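Local coordinates for protein sulfatase (Bacteroides fragilis CAG:558, PDB 6USS) that probably hydrolyses sulfate esters, such as aryl sulfates, at a calcium-bound active site of the sulfatase family, studied here with its catalytic position altered, at residues P34-F39 and E389-K394; V63-N68 and Q274-K279; N130-C135 and F168-T173; S422-F427 and C442-G447. The protein carries 1 engineered substitution. One frame throughout, in Å; residues are numbered along the deposited sequence.

Contact 1: residues P34-F39 and E389-K394; sequences PNIILF and EMAQVK
Pro34 and Ile36 meet Met390 and Ala391 in a buried, mainly apolar contact between the start of the central strand 35-41 and the end of helix 383-390, one of the helices laid on the large sheet of the alkaline-phosphatase-like sulfatase fold. The strand runs between strands 253-258 and 315-321, parallel to both, and its own edges are taken up by their backbones, so it meets the helix through side chains and the helix stands over a sheet face. The helix closes in a Schellman motif: Gln392 has a positive phi of 60°, and its N returns to Glu389 O at 3.0 Å. Met390, Ala391 and Gln392 face Pro34 and Ile36 at this helix end. From the sheet, Ile36 sends up an extended arm, CG1 beside the backbone N (chi1 -56°) and chi2 at 178°, which carries CD1 to 3.8 Å from Met390 CB and 4.1 Å from Ala391 CB. Met390 starts toward the strand, but its end leads off to rest on Ile316 and Ile318 of the neighbouring strand, so its root does the touching here. No hydrogen bond joins the two segments. Outside the apolar patch, the Gln392 chain reaches back until NE2 is 4.0 Å from Pro34 CD. The proline ring also lies against the last helical carbonyl, with Pro34 CG 3.5 Å from Met390 O.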
loop_
_atom_site.group_PDB
_atom_site.type_symbol
_atom_site.label_atom_id
_atom_site.label_comp_id
_atom_site.label_asym_id
_atom_site.label_seq_id
_atom_site.Cartn_x
_atom_site.Cartn_y
_atom_site.Cartn_z
ATOM N N PRO A 34 7.185 -5.363 20.267
ATOM C CA PRO A 34 5.783 -5.114 20.604
ATOM C C PRO A 34 4.984 -4.610 19.417
ATOM O O PRO A 34 5.521 -4.027 18.472
ATOM C CB PRO A 34 5.878 -4.036 21.687
ATOM C CG PRO A 34 7.094 -3.232 21.263
ATOM C CD PRO A 34 8.062 -4.250 20.680
ATOM N N ASN A 35 3.678 -4.843 19.480
ATOM C CA ASN A 35 2.763 -4.057 18.672
ATOM C C ASN A 35 2.640 -2.661 19.264
ATOM O O ASN A 35 2.820 -2.455 20.465
ATOM C CB ASN A 35 1.385 -4.707 18.606
ATOM C CG ASN A 35 1.462 -6.179 18.337
ATOM O OD1 ASN A 35 1.826 -6.612 17.246
ATOM N ND2 ASN A 35 1.123 -6.965 19.332
ATOM N N ILE A 36 2.320 -1.707 18.403
ATOM C CA ILE A 36 2.170 -0.313 18.764
ATOM C C ILE A 36 0.840 0.180 18.214
ATOM O O ILE A 36 0.568 0.044 17.013
ATOM C CB ILE A 36 3.332 0.512 18.195
ATOM C CG1 ILE A 36 4.667 -0.072 18.684
ATOM C CG2 ILE A 36 3.138 1.988 18.506
ATOM C CD1 ILE A 36 5.917 0.632 18.160
ATOM N N ILE A 37 0.015 0.750 19.085
ATOM C CA ILE A 37 -1.164 1.496 18.671
ATOM C C ILE A 37 -0.951 2.961 19.029
ATOM O O ILE A 37 -0.765 3.303 20.208
ATOM C CB ILE A 37 -2.444 0.978 19.329
ATOM C CG1 ILE A 37 -2.715 -0.474 18.954
ATOM C CG2 ILE A 37 -3.619 1.858 18.909
ATOM C CD1 ILE A 37 -3.899 -1.052 19.736
ATOM N N LEU A 38 -0.990 3.820 18.008
ATOM C CA LEU A 38 -1.040 5.273 18.160
ATOM C C LEU A 38 -2.489 5.697 17.970
ATOM O O LEU A 38 -3.014 5.641 16.851
ATOM C CB LEU A 38 -0.136 5.959 17.135
ATOM C CG LEU A 38 -0.177 7.482 17.100
ATOM C CD1 LEU A 38 0.154 8.041 18.481
ATOM C CD2 LEU A 38 0.819 7.998 16.060
ATOM N N PHE A 39 -3.145 6.089 19.063
ATOM C CA PHE A 39 -4.557 6.486 19.051
ATOM C C PHE A 39 -4.551 8.011 19.080
ATOM O O PHE A 39 -4.174 8.624 20.087
ATOM C CB PHE A 39 -5.290 5.853 20.235
ATOM C CG PHE A 39 -6.791 6.068 20.270
ATOM C CD1 PHE A 39 -7.335 7.232 20.793
ATOM C CD2 PHE A 39 -7.663 5.070 19.858
ATOM C CE1 PHE A 39 -8.723 7.407 20.870
ATOM C CE2 PHE A 39 -9.053 5.239 19.929
ATOM C CZ PHE A 39 -9.580 6.406 20.429
ATOM N N GLU A 389 12.104 3.607 17.985
ATOM C CA GLU A 389 12.869 2.998 19.068
ATOM C C GLU A 389 12.033 1.969 19.818
ATOM O O GLU A 389 12.546 0.919 20.225
ATOM C CB GLU A 389 13.376 4.077 20.025
ATOM C CG GLU A 389 14.062 3.543 21.283
ATOM C CD GLU A 389 14.814 4.634 22.054
ATOM O OE1 GLU A 389 14.826 5.809 21.593
ATOM O OE2 GLU A 389 15.413 4.312 23.111
ATOM N N MET A 390 10.744 2.254 20.013
ATOM C CA MET A 390 9.870 1.265 20.623
ATOM C C MET A 390 9.837 0.005 19.785
ATOM O O MET A 390 9.755 -1.111 20.318
ATOM C CB MET A 390 8.457 1.827 20.780
ATOM C CG MET A 390 8.264 2.788 21.916
ATOM S SD MET A 390 6.760 3.726 21.600
ATOM C CE MET A 390 6.483 4.566 23.142
ATOM N N ALA A 391 9.882 0.170 18.463
ATOM C CA ALA A 391 9.853 -0.950 17.531
ATOM C C ALA A 391 11.220 -1.601 17.354
ATOM O O ALA A 391 11.351 -2.545 16.564
ATOM C CB ALA A 391 9.305 -0.482 16.184
ATOM N N GLN A 392 12.228 -1.130 18.089
ATOM C CA GLN A 392 13.572 -1.696 18.046
ATOM C C GLN A 392 14.152 -1.614 16.642
ATOM O O GLN A 392 14.878 -2.505 16.200
ATOM C CB GLN A 392 13.583 -3.136 18.565
ATOM C CG GLN A 392 12.949 -3.294 19.927
ATOM C CD GLN A 392 12.841 -4.749 20.325
ATOM O OE1 GLN A 392 13.539 -5.609 19.778
ATOM N NE2 GLN A 392 11.950 -5.041 21.263
ATOM N N VAL A 393 13.785 -0.561 15.922
ATOM C CA VAL A 393 14.460 -0.209 14.682
ATOM C C VAL A 393 15.760 0.489 15.069
ATOM O O VAL A 393 15.832 1.724 15.111
ATOM C CB VAL A 393 13.564 0.670 13.789
ATOM C CG1 VAL A 393 14.199 0.886 12.411
ATOM C CG2 VAL A 393 12.198 0.013 13.639
ATOM N N LYS A 394 16.795 -0.301 15.373
ATOM C CA LYS A 394 17.992 0.270 15.985
ATOM C C LYS A 394 18.804 1.114 15.014
ATOM O O LYS A 394 19.616 1.924 15.460
ATOM C CB LYS A 394 18.857 -0.842 16.631
ATOM C CG LYS A 394 18.132 -1.491 17.830
ATOM C CD LYS A 394 18.625 -2.882 18.228
ATOM C CE LYS A 394 18.264 -3.230 19.697
ATOM N NZ LYS A 394 17.358 -2.248 20.419
#

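Contact 2: residues V63-N68 and Q274-K279; sequences VYETPN and QKYIDK
Lys275 opens the contact from helix 273-279, approaching Glu65 from the opposite direction. Its chain leaves with CG anti to the backbone N and bends at chi3 (58°), which delivers NZ to Glu65 OE1 at 2.6 Å. The ammonium meets that oxygen on its syn side, 32° out of the carboxylate plane. It has a second acidic partner in Glu293 of helix 283-308, so the lysine bridges two carboxylates.

Tyr276, one residue on, slides past the glutamate in the opposite direction. Its hydroxyl comes to rest beside the aliphatic root of that side chain, with OH 3.3 Å from Glu65 CB, while the ring turns an edge to the chain before it: CE1 is 3.4 Å from Val63 O, near the ring plane. Glu293 also hydrogen-bonds this hydroxyl. A water adds a further link, accepting from Glu65 N at 2.8 Å and donating to Tyr276 OH at 2.7 Å.

Lys279 lies one helical turn after Lys275 and, extended beyond CG, brings its NZ to two acceptors. Glu65 OE2 receives it on the anti lone pair at 2.7 Å. Val63 O, at the last residue of helix 59-63, is equally close, with the donor 37° above the carbonyl plane.

Each carboxylate oxygen of Glu65 thus has its own lysine, which probably favours the ionised form and limits rotation of the group. Two lysines spaced i and i+4 on one helix face, sharing one glutamate, make a surface salt-bridge network that ties this helix to the turn between helices 59-63 and 67-74.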
loop_
_atom_site.group_PDB
_atom_site.type_symbol
_atom_site.label_atom_id
_atom_site.label_comp_id
_atom_site.label_asym_id
_atom_site.label_seq_id
_atom_site.Cartn_x
_atom_site.Cartn_y
_atom_site.Cartn_z
ATOM N N VAL A 63 -17.587 17.122 34.110
ATOM C CA VAL A 63 -18.730 16.878 33.223
ATOM C C VAL A 63 -18.457 15.818 32.143
ATOM O O VAL A 63 -19.367 15.067 31.778
ATOM C CB VAL A 63 -19.246 18.195 32.589
ATOM C CG1 VAL A 63 -19.469 19.239 33.648
ATOM C CG2 VAL A 63 -18.322 18.732 31.487
ATOM N N TYR A 64 -17.236 15.723 31.622
ATOM C CA TYR A 64 -16.976 14.760 30.558
ATOM C C TYR A 64 -16.808 13.357 31.132
ATOM O O TYR A 64 -16.590 13.167 32.329
ATOM C CB TYR A 64 -15.729 15.153 29.757
ATOM C CG TYR A 64 -15.859 16.501 29.073
ATOM C CD1 TYR A 64 -17.009 16.826 28.354
ATOM C CD2 TYR A 64 -14.836 17.442 29.140
ATOM C CE1 TYR A 64 -17.145 18.057 27.732
ATOM C CE2 TYR A 64 -14.957 18.679 28.512
ATOM C CZ TYR A 64 -16.122 18.986 27.810
ATOM O OH TYR A 64 -16.263 20.216 27.183
ATOM N N GLU A 65 -16.924 12.361 30.262
ATOM C CA GLU A 65 -16.799 10.963 30.676
ATOM C C GLU A 65 -15.854 10.228 29.727
ATOM O O GLU A 65 -16.251 9.798 28.638
ATOM C CB GLU A 65 -18.164 10.301 30.744
ATOM C CG GLU A 65 -19.054 10.902 31.811
ATOM C CD GLU A 65 -20.454 10.330 31.785
ATOM O OE1 GLU A 65 -20.651 9.251 31.179
ATOM O OE2 GLU A 65 -21.368 10.961 32.355
ATOM N N THR A 66 -14.598 10.084 30.142
ATOM C CA THR A 66 -13.617 9.272 29.431
ATOM C C THR A 66 -13.104 8.198 30.388
ATOM O O THR A 66 -11.936 8.221 30.808
ATOM C CB THR A 66 -12.475 10.125 28.877
ATOM O OG1 THR A 66 -11.837 10.864 29.935
ATOM C CG2 THR A 66 -13.007 11.094 27.831
ATOM N N PRO A 67 -13.958 7.244 30.765
ATOM C CA PRO A 67 -13.515 6.233 31.739
ATOM C C PRO A 67 -12.410 5.347 31.202
ATOM O O PRO A 67 -11.608 4.834 31.996
ATOM C CB PRO A 67 -14.790 5.428 32.016
ATOM C CG PRO A 67 -15.567 5.541 30.711
ATOM C CD PRO A 67 -15.305 6.957 30.238
ATOM N N ASN A 68 -12.348 5.140 29.875
ATOM C CA ASN A 68 -11.318 4.262 29.319
ATOM C C ASN A 68 -9.953 4.956 29.274
ATOM O O ASN A 68 -8.917 4.296 29.427
ATOM C CB ASN A 68 -11.727 3.783 27.930
ATOM C CG ASN A 68 -12.939 2.862 27.951
ATOM O OD1 ASN A 68 -12.883 1.739 28.452
ATOM N ND2 ASN A 68 -14.038 3.328 27.368
ATOM N N GLN A 274 -28.543 12.577 25.110
ATOM C CA GLN A 274 -29.562 12.916 26.100
ATOM C C GLN A 274 -29.032 12.810 27.523
ATOM O O GLN A 274 -29.468 13.560 28.407
ATOM C CB GLN A 274 -30.798 12.022 25.927
ATOM C CG GLN A 274 -32.010 12.473 26.742
ATOM C CD GLN A 274 -32.397 13.916 26.447
ATOM O OE1 GLN A 274 -32.540 14.315 25.288
ATOM N NE2 GLN A 274 -32.558 14.708 27.497
ATOM N N LYS A 275 -28.088 11.900 27.768
ATOM C CA LYS A 275 -27.525 11.796 29.109
ATOM C C LYS A 275 -26.922 13.126 29.560
ATOM O O LYS A 275 -27.129 13.559 30.702
ATOM C CB LYS A 275 -26.485 10.674 29.160
ATOM C CG LYS A 275 -25.768 10.583 30.517
ATOM C CD LYS A 275 -24.719 9.471 30.544
ATOM C CE LYS A 275 -23.667 9.647 29.462
ATOM N NZ LYS A 275 -22.586 8.617 29.614
ATOM N N TYR A 276 -26.193 13.807 28.669
ATOM C CA TYR A 276 -25.574 15.070 29.062
ATOM C C TYR A 276 -26.602 16.186 29.178
ATOM O O TYR A 276 -26.462 17.073 30.032
ATOM C CB TYR A 276 -24.462 15.441 28.076
ATOM C CG TYR A 276 -23.305 14.486 28.170
ATOM C CD1 TYR A 276 -22.433 14.546 29.249
ATOM C CD2 TYR A 276 -23.104 13.495 27.208
ATOM C CE1 TYR A 276 -21.378 13.669 29.362
ATOM C CE2 TYR A 276 -22.033 12.592 27.315
ATOM C CZ TYR A 276 -21.179 12.690 28.404
ATOM O OH TYR A 276 -20.115 11.830 28.559
ATOM N N ILE A 277 -27.634 16.161 28.336
ATOM C CA ILE A 277 -28.734 17.101 28.494
ATOM C C ILE A 277 -29.364 16.927 29.868
ATOM O O ILE A 277 -29.778 17.902 30.507
ATOM C CB ILE A 277 -29.771 16.920 27.363
ATOM C CG1 ILE A 277 -29.168 17.263 25.996
ATOM C CG2 ILE A 277 -30.970 17.807 27.592
ATOM C CD1 ILE A 277 -29.019 18.762 25.749
ATOM N N ASP A 278 -29.417 15.681 30.358
ATOM C CA ASP A 278 -29.954 15.421 31.687
ATOM C C ASP A 278 -28.980 15.837 32.785
ATOM O O ASP A 278 -29.408 16.179 33.889
ATOM C CB ASP A 278 -30.310 13.944 31.826
ATOM C CG ASP A 278 -31.463 13.530 30.917
ATOM O OD1 ASP A 278 -32.378 14.356 30.682
ATOM O OD2 ASP A 278 -31.452 12.377 30.433
ATOM N N LYS A 279 -27.672 15.805 32.509
ATOM C CA LYS A 279 -26.680 16.320 33.448
ATOM C C LYS A 279 -26.778 17.831 33.608
ATOM O O LYS A 279 -26.213 18.387 34.559
ATOM C CB LYS A 279 -25.267 15.970 32.971
ATOM C CG LYS A 279 -24.569 14.824 33.684
ATOM C CD LYS A 279 -23.227 14.559 32.999
ATOM C CE LYS A 279 -22.380 13.582 33.766
ATOM N NZ LYS A 279 -21.005 13.522 33.192
HETATM O O HOH W 1 -17.875 13.169 27.716
#

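Contact 3: residues N130-C135 and F168-T173; sequences NVNGVC and FGAVNT
Thr173 takes a chi1 of 67°, which tucks OG1 between its backbone N and carbonyl carbon and leaves CG2 beside the backbone N, facing Asn132, with Thr173 CG2 3.7 Å from Asn132 CG. Asn132 keeps CG beside its own backbone N (chi1 -79°), so its amide crosses the threonine obliquely and also meets the Ala170 methyl, with OD1 3.6 Å from CB. That OD1 is occupied by the N-H of Gly114.

The same Thr173 rotamer lets OG1 donate to Ala170 O at 2.7 Å, inside the type II turn from Ala170 to Thr173. A water donates both to Thr173 OG1 and to Val134 O, joining the two segments once more.

Between the backbones, Ala170 N donates to Asn132 O at 2.9 Å from well above the carbonyl plane, whereas Val134 N meets Phe168 O at the same distance almost straight on, with a C=O...N angle of 160°. Those two bonds flank Gly133 and Gly169, whose CA atoms lie only 4.2 Å apart. Gly133 CA also makes a CA-H...O contact with Phe168 O at 3.6 Å.

Val134 and Phe168 both rest on helix 88-97, which begins at the engineered Cys88 of the calcium site. Strand 133-135 pairs in parallel with strand 143-145. To the loop after strand 159-164 it is joined by a single beta bridge, set between a type I turn (Asn130 to Gly133) and a type II turn.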
loop_
_atom_site.group_PDB
_atom_site.type_symbol
_atom_site.label_atom_id
_atom_site.label_comp_id
_atom_site.label_asym_id
_atom_site.label_seq_id
_atom_site.Cartn_x
_atom_site.Cartn_y
_atom_site.Cartn_z
ATOM N N ASN A 130 4.034 24.973 1.990
ATOM C CA ASN A 130 3.891 23.713 1.253
ATOM C C ASN A 130 2.441 23.221 1.283
ATOM O O ASN A 130 2.106 22.208 1.904
ATOM C CB ASN A 130 4.844 22.664 1.810
ATOM C CG ASN A 130 6.241 22.800 1.246
ATOM O OD1 ASN A 130 6.413 23.210 0.105
ATOM N ND2 ASN A 130 7.250 22.454 2.040
ATOM N N VAL A 131 1.590 23.932 0.537
ATOM C CA VAL A 131 0.144 23.710 0.501
ATOM C C VAL A 131 -0.185 22.271 0.136
ATOM O O VAL A 131 -1.305 21.812 0.371
ATOM C CB VAL A 131 -0.543 24.656 -0.502
ATOM C CG1 VAL A 131 -0.435 26.097 -0.042
ATOM C CG2 VAL A 131 0.064 24.474 -1.897
ATOM N N ASN A 132 0.769 21.556 -0.463
ATOM C CA ASN A 132 0.488 20.212 -0.936
ATOM C C ASN A 132 0.895 19.133 0.050
ATOM O O ASN A 132 0.605 17.954 -0.205
ATOM C CB ASN A 132 1.181 19.958 -2.275
ATOM C CG ASN A 132 0.432 20.568 -3.450
ATOM O OD1 ASN A 132 -0.708 21.044 -3.317
ATOM N ND2 ASN A 132 1.082 20.578 -4.610
ATOM N N GLY A 133 1.565 19.490 1.155
ATOM C CA GLY A 133 1.745 18.540 2.240
ATOM C C GLY A 133 3.070 17.814 2.202
ATOM O O GLY A 133 4.101 18.406 1.874
ATOM N N VAL A 134 3.078 16.530 2.532
ATOM C CA VAL A 134 4.305 15.752 2.465
ATOM C C VAL A 134 4.072 14.545 1.564
ATOM O O VAL A 134 2.940 14.106 1.349
ATOM C CB VAL A 134 4.785 15.303 3.857
ATOM C CG1 VAL A 134 4.886 16.510 4.795
ATOM C CG2 VAL A 134 3.848 14.215 4.417
ATOM N N CYS A 135 5.168 14.007 1.041
ATOM C CA CYS A 135 5.162 12.749 0.310
ATOM C C CYS A 135 6.568 12.166 0.407
ATOM O O CYS A 135 7.480 12.781 0.975
ATOM C CB CYS A 135 4.713 12.960 -1.135
ATOM S SG CYS A 135 5.827 14.050 -2.076
ATOM N N PHE A 168 -2.325 13.980 5.104
ATOM C CA PHE A 168 -0.878 14.113 4.932
ATOM C C PHE A 168 -0.488 14.854 3.662
ATOM O O PHE A 168 0.599 15.442 3.612
ATOM C CB PHE A 168 -0.191 12.742 4.869
ATOM C CG PHE A 168 -0.266 11.943 6.145
ATOM C CD1 PHE A 168 0.151 12.482 7.360
ATOM C CD2 PHE A 168 -0.744 10.630 6.121
ATOM C CE1 PHE A 168 0.081 11.730 8.538
ATOM C CE2 PHE A 168 -0.811 9.867 7.298
ATOM C CZ PHE A 168 -0.405 10.417 8.504
ATOM N N GLY A 169 -1.323 14.792 2.623
ATOM C CA GLY A 169 -1.019 15.437 1.362
ATOM C C GLY A 169 -2.283 16.000 0.746
ATOM O O GLY A 169 -3.396 15.543 1.026
ATOM N N ALA A 170 -2.101 17.020 -0.083
ATOM C CA ALA A 170 -3.256 17.634 -0.711
ATOM C C ALA A 170 -3.904 16.642 -1.665
ATOM O O ALA A 170 -3.289 15.662 -2.084
ATOM C CB ALA A 170 -2.858 18.914 -1.450
ATOM N N VAL A 171 -5.172 16.898 -1.997
ATOM C CA VAL A 171 -5.868 16.034 -2.944
ATOM C C VAL A 171 -5.116 16.022 -4.274
ATOM O O VAL A 171 -4.563 17.045 -4.708
ATOM C CB VAL A 171 -7.331 16.487 -3.105
ATOM C CG1 VAL A 171 -7.445 17.719 -4.017
ATOM C CG2 VAL A 171 -8.187 15.331 -3.614
ATOM N N ASN A 172 -5.049 14.839 -4.902
ATOM C CA ASN A 172 -4.328 14.636 -6.173
ATOM C C ASN A 172 -2.836 14.972 -6.084
ATOM O O ASN A 172 -2.235 15.415 -7.071
ATOM C CB ASN A 172 -4.953 15.428 -7.324
ATOM C CG ASN A 172 -6.351 14.972 -7.636
ATOM O OD1 ASN A 172 -6.625 13.771 -7.678
ATOM N ND2 ASN A 172 -7.252 15.924 -7.856
ATOM N N THR A 173 -2.222 14.765 -4.913
ATOM C CA THR A 173 -0.773 14.675 -4.780
ATOM C C THR A 173 -0.418 13.351 -4.088
ATOM O O THR A 173 -1.264 12.766 -3.406
ATOM C CB THR A 173 -0.193 15.875 -4.006
ATOM O OG1 THR A 173 -0.622 15.854 -2.633
ATOM C CG2 THR A 173 -0.631 17.183 -4.663
HETATM O O HOH W 2 1.832 14.890 -1.309
#

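Contact 4: residues S422-F427 and C442-G447; sequences SLYWNF and CTVRKG
Arg445 O receives the shortest hydrogen bond between the two strands: Leu423 N donates to it at 2.7 Å, nearly straight (171° at the hydrogen) and in the carbonyl plane. The same oxygen takes a CA-H...O contact from Ser422 CA at 3.3 Å. Arg445 N returns a bond to Leu423 O, and Trp425 and Thr443 repeat the exchange, so two antiparallel hydrogen-bonded pairs alternate with the non-hydrogen-bonded pairs Tyr424-Val444 and Asn426-Cys442. The strand axes run at 172° and approach to 4.5 Å.

On the Trp425 face, the indole turns an edge to Arg445, with CZ3 3.8 Å from Arg445 CB. Thr443 crosses it obliquely, its CG2 3.6 Å from Trp425 CE3. Arg445 lies alongside, pointing the same way, its guanidinium plane only 10° from that of the ring, yet its end leads away: NE donates to Gly447 O at 2.8 Å and NH2 hydrogen-bonds Gln81. Trp425 NE1 is held by Ala84 O.

These are the first two strands of the four-stranded antiparallel sheet in the C-terminal part of the sulfatase fold, with 422-427 outermost within the chain. Helix 480-496 packs on the face that carries Tyr424, Cys442 and Val444. There, Val444 holds CG2 anti to its backbone N, alongside the tyrosine, 3.7 Å from Tyr424 CE2. Asp489 of that helix holds the hydroxyls of both Ser422 and Tyr424, while Tyr493 stacks on the Tyr424 ring. Toward the far end of the pair, Asn426 OD1 lies 3.5 Å from Cys442 CB and accepts from Tyr455 OH, while Asn426 ND2 donates to Gln500 O.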
loop_
_atom_site.group_PDB
_atom_site.type_symbol
_atom_site.label_atom_id
_atom_site.label_comp_id
_atom_site.label_asym_id
_atom_site.label_seq_id
_atom_site.Cartn_x
_atom_site.Cartn_y
_atom_site.Cartn_z
ATOM N N SER A 422 15.131 23.698 23.550
ATOM C CA SER A 422 14.174 24.648 22.995
ATOM C C SER A 422 13.101 23.919 22.180
ATOM O O SER A 422 13.405 23.014 21.397
ATOM C CB SER A 422 14.891 25.669 22.102
ATOM O OG SER A 422 15.509 26.717 22.822
ATOM N N LEU A 423 11.843 24.324 22.345
ATOM C CA LEU A 423 10.760 23.888 21.464
ATOM C C LEU A 423 10.365 25.039 20.538
ATOM O O LEU A 423 10.367 26.203 20.953
ATOM C CB LEU A 423 9.542 23.419 22.262
ATOM C CG LEU A 423 9.718 22.280 23.251
ATOM C CD1 LEU A 423 8.344 21.907 23.781
ATOM C CD2 LEU A 423 10.409 21.075 22.612
ATOM N N TYR A 424 10.002 24.723 19.290
ATOM C CA TYR A 424 9.706 25.769 18.318
ATOM C C TYR A 424 8.391 25.555 17.571
ATOM O O TYR A 424 8.073 24.444 17.139
ATOM C CB TYR A 424 10.818 25.880 17.301
ATOM C CG TYR A 424 12.190 26.059 17.874
ATOM C CD1 TYR A 424 13.036 24.971 18.026
ATOM C CD2 TYR A 424 12.662 27.321 18.215
ATOM C CE1 TYR A 424 14.295 25.122 18.522
ATOM C CE2 TYR A 424 13.936 27.488 18.717
ATOM C CZ TYR A 424 14.752 26.379 18.861
ATOM O OH TYR A 424 16.028 26.523 19.360
ATOM N N TRP A 425 7.652 26.647 17.379
ATOM C CA TRP A 425 6.512 26.681 16.472
ATOM C C TRP A 425 6.676 27.831 15.481
ATOM O O TRP A 425 7.215 28.893 15.814
ATOM C CB TRP A 425 5.188 26.866 17.200
ATOM C CG TRP A 425 4.850 25.860 18.236
ATOM C CD1 TRP A 425 3.891 24.889 18.150
ATOM C CD2 TRP A 425 5.409 25.759 19.551
ATOM N NE1 TRP A 425 3.828 24.184 19.320
ATOM C CE2 TRP A 425 4.750 24.693 20.200
ATOM C CE3 TRP A 425 6.402 26.465 20.246
ATOM C CZ2 TRP A 425 5.062 24.305 21.507
ATOM C CZ3 TRP A 425 6.711 26.080 21.543
ATOM C CH2 TRP A 425 6.044 25.010 22.158
ATOM N N ASN A 426 6.186 27.615 14.262
ATOM C CA ASN A 426 6.131 28.675 13.264
ATOM C C ASN A 426 4.803 28.600 12.533
ATOM O O ASN A 426 4.491 27.572 11.926
ATOM C CB ASN A 426 7.280 28.585 12.258
ATOM C CG ASN A 426 7.402 29.849 11.444
ATOM O OD1 ASN A 426 7.063 30.924 11.925
ATOM N ND2 ASN A 426 7.851 29.733 10.212
ATOM N N PHE A 427 4.040 29.696 12.574
ATOM C CA PHE A 427 2.770 29.821 11.855
ATOM C C PHE A 427 2.795 31.115 11.055
ATOM O O PHE A 427 2.162 32.115 11.438
ATOM C CB PHE A 427 1.575 29.791 12.816
ATOM C CG PHE A 427 0.243 29.615 12.129
ATOM C CD1 PHE A 427 -0.204 28.346 11.765
ATOM C CD2 PHE A 427 -0.574 30.723 11.855
ATOM C CE1 PHE A 427 -1.449 28.175 11.124
ATOM C CE2 PHE A 427 -1.819 30.571 11.216
ATOM C CZ PHE A 427 -2.253 29.302 10.845
ATOM N N CYS A 442 5.635 33.105 15.452
ATOM C CA CYS A 442 6.508 32.007 15.815
ATOM C C CYS A 442 6.708 32.040 17.319
ATOM O O CYS A 442 6.597 33.088 17.958
ATOM C CB CYS A 442 7.867 32.075 15.090
ATOM S SG CYS A 442 8.487 33.744 15.011
ATOM N N THR A 443 7.031 30.886 17.878
ATOM C CA THR A 443 7.095 30.695 19.313
ATOM C C THR A 443 8.301 29.841 19.645
ATOM O O THR A 443 8.580 28.854 18.947
ATOM C CB THR A 443 5.825 30.003 19.813
ATOM O OG1 THR A 443 4.692 30.791 19.451
ATOM C CG2 THR A 443 5.861 29.859 21.317
ATOM N N VAL A 444 9.013 30.208 20.710
ATOM C CA VAL A 444 9.969 29.303 21.341
ATOM C C VAL A 444 9.597 29.102 22.811
ATOM O O VAL A 444 9.225 30.052 23.512
ATOM C CB VAL A 444 11.419 29.813 21.212
ATOM C CG1 VAL A 444 11.568 31.222 21.844
ATOM C CG2 VAL A 444 12.378 28.812 21.850
ATOM N N ARG A 445 9.684 27.850 23.260
ATOM C CA ARG A 445 9.586 27.480 24.663
ATOM C C ARG A 445 10.923 26.906 25.101
ATOM O O ARG A 445 11.521 26.105 24.376
ATOM C CB ARG A 445 8.484 26.446 24.887
ATOM C CG ARG A 445 8.455 25.867 26.274
ATOM C CD ARG A 445 8.030 26.904 27.301
ATOM N NE ARG A 445 7.989 26.319 28.635
ATOM C CZ ARG A 445 7.073 25.446 29.061
ATOM N NH1 ARG A 445 6.079 25.045 28.273
ATOM N NH2 ARG A 445 7.155 24.962 30.292
ATOM N N LYS A 446 11.400 27.320 26.274
ATOM C CA LYS A 446 12.697 26.846 26.757
ATOM C C LYS A 446 12.700 27.007 28.264
ATOM O O LYS A 446 12.640 28.131 28.763
ATOM C CB LYS A 446 13.840 27.623 26.117
ATOM C CG LYS A 446 15.240 27.233 26.599
ATOM C CD LYS A 446 16.205 28.414 26.454
ATOM C CE LYS A 446 17.558 28.020 25.844
ATOM N NZ LYS A 446 18.009 26.645 26.202
ATOM N N GLY A 447 12.792 25.895 28.983
ATOM C CA GLY A 447 12.678 25.976 30.434
ATOM C C GLY A 447 11.293 26.467 30.819
ATOM O O GLY A 447 10.271 26.001 30.302
#

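In the fold
Contacts 2 and 3 are nested along the chain within the long loop that contact 1 closes, whereas contact 4 follows in the C-terminal part. None touches another: contacts 1 and 2, like contacts 1 and 3, come within about 8 Å at their nearest atoms, while contacts 2 and 3 lie on opposite sides of the chain's centre, their centres about 38 Å apart. None forms the calcium site, made by Asp42, Asp43, engineered Cys88, Asp322 and Asn323. The strand of contact 1 leads toward Asp42 and Asp43. The side chains of Phe168 in contact 3 and Trp425 in contact 4 lie about 11 and 13 Å from the calcium ion, and the side chain of Tyr64 in contact 2 is about 12 Å from that of Asp43.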